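Local coordinates for possible protein of nuclear scaffold (Encephalitozoon cuniculi, PDB 3KAE) that probably serves as the Cdc27 (APC3) subunit of the anaphase-promoting complex, whose N-terminal tetratricopeptide-repeat domain forms a homodimer, at residues Gly128-Gly133 against Val150-Leu155; Lys143-Ser148 against Ile176-Val181; Ile185-Ser190 against Arg216-Leu221; Pro193-Lys198 against Ser208-Asn213. All coordinates share one frame; numbering follows the deposited sequence.

Contact 1: Gly128-Gly133 against Val150-Leu155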
# COMPACT_ATOMS: atom_id res chain seq x y z
N GLY C 128 -19.51 12.12 12.90
CA GLY C 128 -20.86 12.47 13.29
C GLY C 128 -21.39 13.78 12.72
O GLY C 128 -22.45 14.25 13.14
N TYR C 129 -20.67 14.38 11.78
CA TYR C 129 -21.13 15.61 11.14
C TYR C 129 -21.47 15.35 9.67
O TYR C 129 -20.73 15.76 8.78
CB TYR C 129 -20.08 16.72 11.25
CG TYR C 129 -19.67 17.05 12.67
CD1 TYR C 129 -20.13 18.21 13.31
CD2 TYR C 129 -18.82 16.21 13.38
CE1 TYR C 129 -19.75 18.51 14.60
CE2 TYR C 129 -18.44 16.51 14.68
CZ TYR C 129 -18.91 17.66 15.28
OH TYR C 129 -18.53 17.96 16.57
N ARG C 130 -22.60 14.69 9.44
CA ARG C 130 -22.99 14.27 8.10
C ARG C 130 -23.19 15.45 7.14
O ARG C 130 -22.65 15.43 6.03
CB ARG C 130 -24.24 13.38 8.16
CG ARG C 130 -24.62 12.72 6.85
CD ARG C 130 -23.38 12.31 6.08
NE ARG C 130 -23.69 11.60 4.84
CZ ARG C 130 -23.43 10.32 4.63
NH1 ARG C 130 -23.73 9.75 3.47
NH2 ARG C 130 -22.86 9.59 5.59
N GLU C 131 -23.95 16.46 7.57
CA GLU C 131 -24.27 17.60 6.72
C GLU C 131 -23.02 18.34 6.26
O GLU C 131 -22.89 18.65 5.06
CB GLU C 131 -25.25 18.57 7.41
N GLU C 132 -22.11 18.63 7.19
CA GLU C 132 -20.82 19.24 6.84
C GLU C 132 -20.02 18.34 5.90
O GLU C 132 -19.38 18.81 4.95
CB GLU C 132 -20.00 19.54 8.09
CG GLU C 132 -18.65 20.21 7.78
CD GLU C 132 -17.72 20.29 8.98
OE1 GLU C 132 -18.15 20.00 10.12
OE2 GLU C 132 -16.54 20.65 8.78
N GLY C 133 -20.05 17.04 6.17
CA GLY C 133 -19.42 16.05 5.30
C GLY C 133 -19.92 16.13 3.87
O GLY C 133 -19.13 16.17 2.92
N VAL C 150 -18.88 10.82 -4.76
CA VAL C 150 -19.89 10.32 -5.68
C VAL C 150 -20.85 9.33 -5.02
O VAL C 150 -22.08 9.52 -5.08
CB VAL C 150 -19.26 9.70 -6.95
CG1 VAL C 150 -20.33 8.98 -7.77
CG2 VAL C 150 -18.60 10.78 -7.78
N GLU C 151 -20.33 8.28 -4.38
CA GLU C 151 -21.20 7.27 -3.79
C GLU C 151 -22.07 7.79 -2.63
O GLU C 151 -23.20 7.34 -2.45
CB GLU C 151 -20.43 6.01 -3.39
CG GLU C 151 -19.89 5.24 -4.60
CD GLU C 151 -21.02 4.66 -5.48
OE1 GLU C 151 -21.73 3.73 -5.05
OE2 GLU C 151 -21.20 5.14 -6.62
N ASN C 152 -21.52 8.74 -1.88
CA ASN C 152 -22.21 9.33 -0.74
C ASN C 152 -23.25 10.35 -1.17
O ASN C 152 -24.29 10.50 -0.53
CB ASN C 152 -21.23 9.99 0.24
CG ASN C 152 -20.60 9.00 1.17
OD1 ASN C 152 -21.18 8.63 2.18
ND2 ASN C 152 -19.40 8.54 0.81
N LEU C 153 -22.94 11.08 -2.24
CA LEU C 153 -23.87 12.05 -2.78
C LEU C 153 -25.03 11.35 -3.49
O LEU C 153 -26.20 11.75 -3.35
CB LEU C 153 -23.15 13.04 -3.70
CG LEU C 153 -22.27 14.02 -2.93
CD1 LEU C 153 -21.58 15.00 -3.88
CD2 LEU C 153 -23.08 14.77 -1.88
N LEU C 154 -24.73 10.28 -4.23
CA LEU C 154 -25.79 9.49 -4.82
C LEU C 154 -26.68 8.91 -3.72
O LEU C 154 -27.91 9.01 -3.77
CB LEU C 154 -25.22 8.38 -5.69
CG LEU C 154 -24.55 8.83 -6.99
CD1 LEU C 154 -24.05 7.62 -7.77
CD2 LEU C 154 -25.49 9.67 -7.85
N LEU C 155 -26.05 8.30 -2.73
CA LEU C 155 -26.77 7.73 -1.60
C LEU C 155 -27.73 8.73 -0.96
O LEU C 155 -28.84 8.37 -0.57
CB LEU C 155 -25.76 7.22 -0.56
CG LEU C 155 -26.34 6.70 0.75
CD1 LEU C 155 -27.14 5.46 0.49
CD2 LEU C 155 -25.23 6.43 1.76

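Contact 2: Lys143-Ser148 against Ile176-Val181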
# COMPACT_ATOMS: atom_id res chain seq x y z
N LYS C 143 -14.84 19.58 -8.33
CA LYS C 143 -13.57 19.65 -9.02
C LYS C 143 -13.30 18.40 -9.86
O LYS C 143 -12.76 18.49 -10.95
CB LYS C 143 -12.41 19.89 -8.05
CG LYS C 143 -11.04 19.94 -8.74
CD LYS C 143 -10.09 20.91 -8.06
CE LYS C 143 -8.67 20.71 -8.57
NZ LYS C 143 -7.79 21.84 -8.17
N SER C 144 -13.70 17.24 -9.35
CA SER C 144 -13.27 16.00 -9.97
C SER C 144 -14.01 14.80 -9.42
O SER C 144 -14.39 14.78 -8.25
CB SER C 144 -11.76 15.84 -9.77
OG SER C 144 -11.32 14.55 -10.16
N PHE C 145 -14.20 13.79 -10.27
CA PHE C 145 -14.80 12.54 -9.84
C PHE C 145 -13.88 11.81 -8.86
O PHE C 145 -12.75 11.50 -9.18
CB PHE C 145 -15.08 11.62 -11.05
CG PHE C 145 -15.56 10.23 -10.66
CD1 PHE C 145 -14.68 9.29 -10.16
CD2 PHE C 145 -16.90 9.88 -10.81
CE1 PHE C 145 -15.12 8.02 -9.80
CE2 PHE C 145 -17.33 8.60 -10.45
CZ PHE C 145 -16.43 7.68 -9.94
N LEU C 146 -14.40 11.54 -7.67
CA LEU C 146 -13.79 10.59 -6.76
C LEU C 146 -14.90 9.70 -6.22
O LEU C 146 -16.06 10.12 -6.16
CB LEU C 146 -13.05 11.28 -5.60
CG LEU C 146 -11.87 12.21 -5.98
CD1 LEU C 146 -11.31 12.85 -4.76
CD2 LEU C 146 -10.77 11.49 -6.75
N PHE C 147 -14.54 8.49 -5.83
CA PHE C 147 -15.48 7.46 -5.45
C PHE C 147 -16.30 7.77 -4.22
O PHE C 147 -17.51 7.53 -4.21
CB PHE C 147 -14.77 6.12 -5.27
CG PHE C 147 -15.67 5.01 -4.79
CD1 PHE C 147 -15.78 4.72 -3.43
CD2 PHE C 147 -16.38 4.24 -5.70
CE1 PHE C 147 -16.60 3.69 -2.99
CE2 PHE C 147 -17.19 3.19 -5.28
CZ PHE C 147 -17.31 2.92 -3.92
N SER C 148 -15.66 8.26 -3.17
CA SER C 148 -16.40 8.49 -1.93
C SER C 148 -17.43 9.64 -1.98
O SER C 148 -18.52 9.49 -1.45
CB SER C 148 -15.46 8.65 -0.73
OG SER C 148 -16.15 8.28 0.45
N ILE C 176 -16.60 8.13 -18.86
CA ILE C 176 -17.41 6.95 -18.60
C ILE C 176 -17.92 6.99 -17.17
O ILE C 176 -19.02 6.54 -16.87
CB ILE C 176 -16.66 5.64 -18.89
CG1 ILE C 176 -17.37 4.46 -18.23
CG2 ILE C 176 -15.23 5.75 -18.42
CD1 ILE C 176 -16.96 3.10 -18.77
N GLU C 177 -17.12 7.55 -16.28
CA GLU C 177 -17.55 7.66 -14.89
C GLU C 177 -18.62 8.74 -14.73
O GLU C 177 -19.51 8.61 -13.89
CB GLU C 177 -16.35 7.90 -13.96
CG GLU C 177 -15.74 9.30 -14.01
CD GLU C 177 -14.75 9.48 -15.14
OE1 GLU C 177 -14.84 8.75 -16.16
OE2 GLU C 177 -13.87 10.35 -15.02
N GLU C 178 -18.54 9.80 -15.53
CA GLU C 178 -19.52 10.88 -15.44
C GLU C 178 -20.85 10.41 -16.01
O GLU C 178 -21.91 10.83 -15.57
CB GLU C 178 -19.01 12.15 -16.13
CG GLU C 178 -17.58 12.57 -15.73
CD GLU C 178 -17.44 12.98 -14.27
OE1 GLU C 178 -18.49 13.15 -13.60
OE2 GLU C 178 -16.29 13.13 -13.79
N GLU C 179 -20.77 9.51 -16.98
CA GLU C 179 -21.96 8.84 -17.51
C GLU C 179 -22.55 7.90 -16.46
O GLU C 179 -23.76 7.73 -16.37
CB GLU C 179 -21.59 8.06 -18.76
CG GLU C 179 -22.65 7.08 -19.22
CD GLU C 179 -22.30 6.42 -20.53
OE1 GLU C 179 -21.24 6.77 -21.09
OE2 GLU C 179 -23.09 5.57 -20.99
N TYR C 180 -21.69 7.30 -15.64
CA TYR C 180 -22.16 6.40 -14.59
C TYR C 180 -22.96 7.18 -13.56
O TYR C 180 -23.97 6.70 -13.03
CB TYR C 180 -20.99 5.69 -13.92
CG TYR C 180 -21.28 5.18 -12.53
CD1 TYR C 180 -21.04 5.97 -11.42
CD2 TYR C 180 -21.80 3.90 -12.33
CE1 TYR C 180 -21.30 5.51 -10.14
CE2 TYR C 180 -22.07 3.44 -11.05
CZ TYR C 180 -21.82 4.25 -9.96
OH TYR C 180 -22.07 3.79 -8.70
N VAL C 181 -22.49 8.38 -13.28
CA VAL C 181 -23.17 9.26 -12.35
C VAL C 181 -24.52 9.73 -12.93
O VAL C 181 -25.52 9.74 -12.23
CB VAL C 181 -22.32 10.48 -12.01
CG1 VAL C 181 -23.00 11.32 -10.95
CG2 VAL C 181 -20.92 10.05 -11.54

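Contact 3: Ile185-Ser190 against Arg216-Leu221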
# COMPACT_ATOMS: atom_id res chain seq x y z
N ILE C 185 -28.21 9.08 -11.31
CA ILE C 185 -29.14 10.12 -10.92
C ILE C 185 -30.49 9.79 -11.58
O ILE C 185 -31.55 9.82 -10.94
CB ILE C 185 -28.68 11.52 -11.37
CG1 ILE C 185 -27.37 11.92 -10.70
CG2 ILE C 185 -29.76 12.55 -11.04
CD1 ILE C 185 -26.77 13.19 -11.26
N GLU C 186 -30.44 9.44 -12.85
CA GLU C 186 -31.66 9.14 -13.59
C GLU C 186 -32.39 7.93 -13.04
O GLU C 186 -33.62 7.95 -12.91
CB GLU C 186 -31.38 8.94 -15.08
CG GLU C 186 -32.64 8.62 -15.87
CD GLU C 186 -32.38 8.32 -17.33
OE1 GLU C 186 -31.29 8.69 -17.83
OE2 GLU C 186 -33.27 7.73 -17.99
N PHE C 187 -31.64 6.86 -12.74
CA PHE C 187 -32.28 5.64 -12.30
C PHE C 187 -32.95 5.88 -10.96
O PHE C 187 -34.02 5.32 -10.69
CB PHE C 187 -31.31 4.46 -12.20
CG PHE C 187 -31.90 3.27 -11.50
CD1 PHE C 187 -31.74 3.11 -10.13
CD2 PHE C 187 -32.67 2.35 -12.20
CE1 PHE C 187 -32.31 2.03 -9.47
CE2 PHE C 187 -33.24 1.26 -11.56
CZ PHE C 187 -33.05 1.10 -10.18
N HIS C 188 -32.34 6.72 -10.13
CA HIS C 188 -32.88 6.96 -8.80
C HIS C 188 -34.31 7.47 -8.89
O HIS C 188 -35.20 7.03 -8.16
CB HIS C 188 -32.04 7.98 -8.04
CG HIS C 188 -32.75 8.55 -6.86
ND1 HIS C 188 -32.87 7.87 -5.66
CD2 HIS C 188 -33.41 9.72 -6.69
CE1 HIS C 188 -33.55 8.61 -4.81
NE2 HIS C 188 -33.89 9.73 -5.41
N GLU C 189 -34.53 8.40 -9.81
CA GLU C 189 -35.84 9.04 -9.93
C GLU C 189 -36.74 8.36 -10.95
O GLU C 189 -37.93 8.66 -11.01
CB GLU C 189 -35.68 10.53 -10.24
N SER C 190 -36.21 7.44 -11.75
CA SER C 190 -37.03 6.81 -12.79
C SER C 190 -37.12 5.29 -12.68
O SER C 190 -38.01 4.68 -13.29
CB SER C 190 -36.51 7.17 -14.19
OG SER C 190 -35.56 6.21 -14.65
N ARG C 216 -30.31 -1.18 -3.65
CA ARG C 216 -30.46 -0.39 -2.43
C ARG C 216 -31.64 0.54 -2.58
O ARG C 216 -32.48 0.68 -1.68
CB ARG C 216 -29.18 0.41 -2.18
CG ARG C 216 -29.22 1.34 -0.98
CD ARG C 216 -28.02 2.25 -1.01
NE ARG C 216 -28.05 3.13 -2.17
CZ ARG C 216 -26.98 3.69 -2.71
NH1 ARG C 216 -25.77 3.45 -2.20
NH2 ARG C 216 -27.10 4.49 -3.77
N ARG C 217 -31.71 1.21 -3.72
CA ARG C 217 -32.83 2.09 -4.01
C ARG C 217 -34.16 1.32 -3.95
O ARG C 217 -35.15 1.80 -3.38
CB ARG C 217 -32.68 2.71 -5.40
CG ARG C 217 -33.85 3.59 -5.79
CD ARG C 217 -34.03 4.73 -4.79
NE ARG C 217 -35.01 5.70 -5.27
CZ ARG C 217 -35.71 6.52 -4.48
NH1 ARG C 217 -35.53 6.50 -3.17
NH2 ARG C 217 -36.56 7.38 -5.02
N TYR C 218 -34.18 0.15 -4.56
CA TYR C 218 -35.36 -0.69 -4.53
C TYR C 218 -35.80 -0.98 -3.10
O TYR C 218 -36.99 -0.93 -2.79
CB TYR C 218 -35.13 -2.00 -5.27
CG TYR C 218 -35.19 -1.87 -6.77
CD1 TYR C 218 -36.28 -1.27 -7.38
CD2 TYR C 218 -34.16 -2.34 -7.57
CE1 TYR C 218 -36.35 -1.14 -8.76
CE2 TYR C 218 -34.21 -2.21 -8.95
CZ TYR C 218 -35.32 -1.62 -9.54
OH TYR C 218 -35.40 -1.49 -10.92
N PHE C 219 -34.85 -1.30 -2.23
CA PHE C 219 -35.21 -1.61 -0.86
C PHE C 219 -35.86 -0.40 -0.18
O PHE C 219 -36.95 -0.51 0.39
CB PHE C 219 -34.01 -2.09 -0.06
CG PHE C 219 -34.35 -2.48 1.34
CD1 PHE C 219 -34.77 -3.78 1.63
CD2 PHE C 219 -34.28 -1.55 2.37
CE1 PHE C 219 -35.09 -4.15 2.93
CE2 PHE C 219 -34.60 -1.91 3.67
CZ PHE C 219 -35.01 -3.21 3.95
N ASN C 220 -35.20 0.75 -0.28
CA ASN C 220 -35.72 2.00 0.27
C ASN C 220 -37.13 2.34 -0.23
O ASN C 220 -37.86 3.11 0.40
CB ASN C 220 -34.77 3.16 -0.03
CG ASN C 220 -33.35 2.91 0.46
OD1 ASN C 220 -33.07 1.94 1.17
ND2 ASN C 220 -32.44 3.79 0.08
N LEU C 221 -37.52 1.77 -1.37
CA LEU C 221 -38.85 2.02 -1.91
C LEU C 221 -39.85 0.92 -1.53
O LEU C 221 -41.01 0.97 -1.91
CB LEU C 221 -38.81 2.17 -3.43
CG LEU C 221 -37.98 3.32 -4.00
CD1 LEU C 221 -38.30 3.53 -5.47
CD2 LEU C 221 -38.21 4.60 -3.20

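Contact 4: Pro193-Lys198 against Ser208-Asn213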
# COMPACT_ATOMS: atom_id res chain seq x y z
N PRO C 193 -35.66 0.40 -16.17
CA PRO C 193 -35.27 -1.00 -16.42
C PRO C 193 -34.27 -1.13 -17.57
O PRO C 193 -33.50 -2.10 -17.63
CB PRO C 193 -36.60 -1.68 -16.80
CG PRO C 193 -37.65 -0.75 -16.33
CD PRO C 193 -37.08 0.62 -16.47
N SER C 194 -34.31 -0.18 -18.50
CA SER C 194 -33.34 -0.14 -19.59
C SER C 194 -31.94 0.15 -19.04
O SER C 194 -30.95 -0.32 -19.57
CB SER C 194 -33.74 0.91 -20.63
OG SER C 194 -33.58 2.23 -20.16
N LEU C 195 -31.89 0.96 -17.99
CA LEU C 195 -30.62 1.29 -17.33
C LEU C 195 -30.04 0.07 -16.62
O LEU C 195 -28.85 -0.23 -16.76
CB LEU C 195 -30.82 2.45 -16.33
CG LEU C 195 -30.18 3.82 -16.62
CD1 LEU C 195 -29.82 4.02 -18.09
CD2 LEU C 195 -31.05 4.97 -16.11
N VAL C 196 -30.90 -0.62 -15.87
CA VAL C 196 -30.52 -1.84 -15.16
C VAL C 196 -29.99 -2.91 -16.09
O VAL C 196 -29.02 -3.60 -15.79
CB VAL C 196 -31.72 -2.44 -14.40
CG1 VAL C 196 -31.34 -3.77 -13.77
CG2 VAL C 196 -32.24 -1.46 -13.35
N LYS C 197 -30.66 -3.06 -17.23
CA LYS C 197 -30.28 -4.06 -18.22
C LYS C 197 -28.96 -3.67 -18.87
O LYS C 197 -28.14 -4.52 -19.19
CB LYS C 197 -31.38 -4.20 -19.28
N LYS C 198 -28.76 -2.37 -19.05
CA LYS C 198 -27.54 -1.86 -19.65
C LYS C 198 -26.30 -2.19 -18.80
O LYS C 198 -25.26 -2.60 -19.33
CB LYS C 198 -27.65 -0.34 -19.83
CG LYS C 198 -26.31 0.36 -20.01
CD LYS C 198 -26.44 1.87 -19.83
CE LYS C 198 -25.16 2.58 -20.28
NZ LYS C 198 -25.22 4.06 -20.10
N SER C 208 -21.40 -3.78 -11.37
CA SER C 208 -21.47 -4.25 -9.99
C SER C 208 -21.85 -3.11 -9.05
O SER C 208 -22.64 -3.29 -8.12
CB SER C 208 -20.11 -4.85 -9.56
OG SER C 208 -19.57 -5.65 -10.60
N TYR C 209 -21.31 -1.93 -9.30
CA TYR C 209 -21.67 -0.76 -8.52
C TYR C 209 -23.09 -0.31 -8.84
O TYR C 209 -23.90 -0.13 -7.94
CB TYR C 209 -20.69 0.39 -8.81
CG TYR C 209 -19.26 0.09 -8.46
CD1 TYR C 209 -18.76 0.39 -7.19
CD2 TYR C 209 -18.40 -0.48 -9.39
CE1 TYR C 209 -17.45 0.12 -6.85
CE2 TYR C 209 -17.08 -0.75 -9.07
CZ TYR C 209 -16.60 -0.45 -7.79
OH TYR C 209 -15.28 -0.71 -7.43
N PHE C 210 -23.40 -0.14 -10.12
CA PHE C 210 -24.73 0.35 -10.52
C PHE C 210 -25.86 -0.54 -10.01
O PHE C 210 -26.76 -0.10 -9.31
CB PHE C 210 -24.82 0.53 -12.03
CG PHE C 210 -26.05 1.30 -12.47
CD1 PHE C 210 -26.00 2.68 -12.57
CD2 PHE C 210 -27.24 0.64 -12.75
CE1 PHE C 210 -27.11 3.40 -12.95
CE2 PHE C 210 -28.35 1.34 -13.14
CZ PHE C 210 -28.29 2.73 -13.25
N ILE C 211 -25.81 -1.82 -10.35
CA ILE C 211 -26.80 -2.77 -9.88
C ILE C 211 -26.87 -2.83 -8.35
O ILE C 211 -27.95 -3.01 -7.78
CB ILE C 211 -26.55 -4.17 -10.45
CG1 ILE C 211 -26.41 -4.11 -11.97
CG2 ILE C 211 -27.67 -5.13 -10.04
CD1 ILE C 211 -27.45 -3.30 -12.64
N SER C 212 -25.72 -2.72 -7.68
CA SER C 212 -25.70 -2.71 -6.21
C SER C 212 -26.49 -1.49 -5.70
O SER C 212 -27.33 -1.59 -4.81
CB SER C 212 -24.26 -2.69 -5.67
OG SER C 212 -23.61 -3.92 -5.93
N ASN C 213 -26.21 -0.33 -6.27
CA ASN C 213 -26.91 0.84 -5.84
C ASN C 213 -28.41 0.68 -6.19
O ASN C 213 -29.28 1.05 -5.40
CB ASN C 213 -26.29 2.08 -6.48
CG ASN C 213 -24.97 2.48 -5.82
OD1 ASN C 213 -24.71 2.11 -4.67
ND2 ASN C 213 -24.15 3.23 -6.53

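Contact 1: Gly128-Gly133 against Val150-Leu155
At the start of helix 130-143, in the tetratricopeptide-repeat array, R130 reaches across to N152 and L155 on helix 147-155. The helix follows a tight turn: G128, with positive phi, ends the preceding helix in a Schellman motif. Y129 then takes the N-cap position, and the first turn closes through G133 N to Y129 O at 3.0 Å. From that turn the arginine is the one side chain that spans the gap. Its CG lies anti to the backbone N (chi1 -171°) and the chain bends at chi2 (37°), which carries the guanidinium over to the far helix. NH1 does the touching. It lies 3.1 Å from OD1 of N152, while the guanidinium and amide planes stand 67° apart, so the two flat groups meet askew and not as a coplanar pair. The same NH1 passes 4.0 Å from CD2 of L155, one turn further along, so the arginine end has a polar and an apolar neighbour. Its strongest partner is E156, which forms a salt bridge with NH1 just beyond the segment. The amide is held from its other end, ND2 donating to S148 O one helical turn back, and that bond probably fixes which way OD1 faces. The contact is small and superficial. Helix 113-126 lies behind R130, touching it through T125. V150 and L153 pack on F141, Y137 and V138 further along helix 130-143, and helix 176-190 covers V150 and L154 through V181, S184 and I185.

Contact 2: Lys143-Ser148 against Ile176-Val181
OE2 of E178 comes within 3.4 Å of CB of F145 and hydrogen-bonds to a bound glycerol, probably from crystallisation. F145 also meets the residue before, E177. The aliphatic part of E177 lies over one face of the F145 ring, its CG 3.7 Å from the ring centroid and 25° off the normal, a CH-pi contact offset toward the CG-CD2 side of the rim. CB of E177 continues along the ring to CE2, at 3.7 Å. The glutamate has its CG between the backbone N and the carbonyl carbon (chi1 73°); with a second bend at chi2, the methylene lies on the ring and the carboxylate stands almost perpendicular to it (86°). At the ring's edge, near its plane, CG2 of V181 is 4.0 Å from CE2. F145 thus plugs the short link between helices 130-143 and 147-155 into helix 176-190. F23 of the second subunit meets the F145 ring, and K8 of that subunit hydrogen-bonds through NZ to F145 O and forms a long, weak ion pair with OE2 of E177, which places the contact at the homodimer interface. Within the chain, V150 of helix 147-155 packs on both F145 and V181, and Y180 faces helix 206-220.

Contact 3: Ile185-Ser190 against Arg216-Leu221
Two pairs of flat groups, one face to face at a tilt, the other edge to face, join H188 and F187 to R217 and Y218. In the first, the R217 guanidinium and the H188 imidazole are tilted 28° from each other, with the arginine NH2 over one face of the histidine. The H188 ring and CD2 of L221 lie on opposite faces of the guanidinium, the leucine methyl 3.2 Å above its plane and toward the rim; the spacing to the histidine is too tight in the model to be relied on. R217 gets there by a bend at chi2 (59°) that swings the guanidinium over the histidine. From that position it also grips backbone: NE donates to H188 O at 3.2 Å, a moderately bent bond, and NH2 adds a weak one to the same oxygen at 3.4 Å. In the second pair the rings are crossed. The edge of F187 points at the face of Y218 in an offset edge-to-face pair, centroids 5.5 Å apart and planes at 83°. F187 CZ lies 3.6 Å from Y218 CZ, while Y218 OH sits near the plane of the phenylalanine ring, 3.6 Å from CE2. The phenylalanine's other flank reaches the arginine stem, CE1 to CB of R217 at 4.1 Å. V196 of helix 193-200 packs on both aromatic rings. The chemistry thus divides into an apolar half and a cationic half. H188 lies in the last turn of helix 176-190, where carbonyls carry partial negative charge, so the arginine there is probably favourable; its positive charge would tend to keep the histidine neutral.

Contact 4: Pro193-Lys198 against Ser208-Asn213
Along helix 193-200, L195 is the first residue to meet helix 206-220, and F210 is its partner. The leucine CB lies 4.0 Å from CZ of the phenylalanine, with CG equally close to the same atom, and the two side chains cross at about a right angle. The backbone joins in as well: L195 O is 4.0 Å from CE2 of F210, so the end of the ring rests against both the side chain and the peptide. V196 follows and takes the next residue of the other helix, its CG1 4.1 Å from CD1 of I211. That CD1 comes nearer still to V196 O, at 3.5 Å. With CG1 anti to its carbonyl carbon (chi1 -52°) and a further bend at chi2, I211 brings the methyl round toward the valine. The segments meet at 142°, axes 9.8 Å apart, an antiparallel pair, well off strict antiparallel, in a tetratricopeptide-repeat domain. Y199 stacks on the F210 ring, F187 of helix 176-190 covers V196, and helix 224-237 backs I211. K198 makes its salt bridges to D183 and E179 on helix 176-190. No hydrogen bond crosses between the segments, so this seam is held by dispersion and burial of apolar surface.

How the contacts relate
The four contacts follow the C-terminal part of the modelled chain through successive helices, from 130-143 to 206-220. Contacts 1 and 2, centres about 15 Å apart, alternate along the sequence and share helix 147-155. Contact 3 comes later, and contact 4 falls within the span it encloses; their centres are about 10 Å apart, both use helix 206-220, and F187 touches F210 as well as V196. Helix 176-190 runs from contact 2 to contact 3. E151 probably hydrogen-bonds to Y180 and N213, tying contact 1 to contacts 2 and 4. Contact 2, and contact 4 through Y209, face the second subunit, coupling this helix packing to the homodimer.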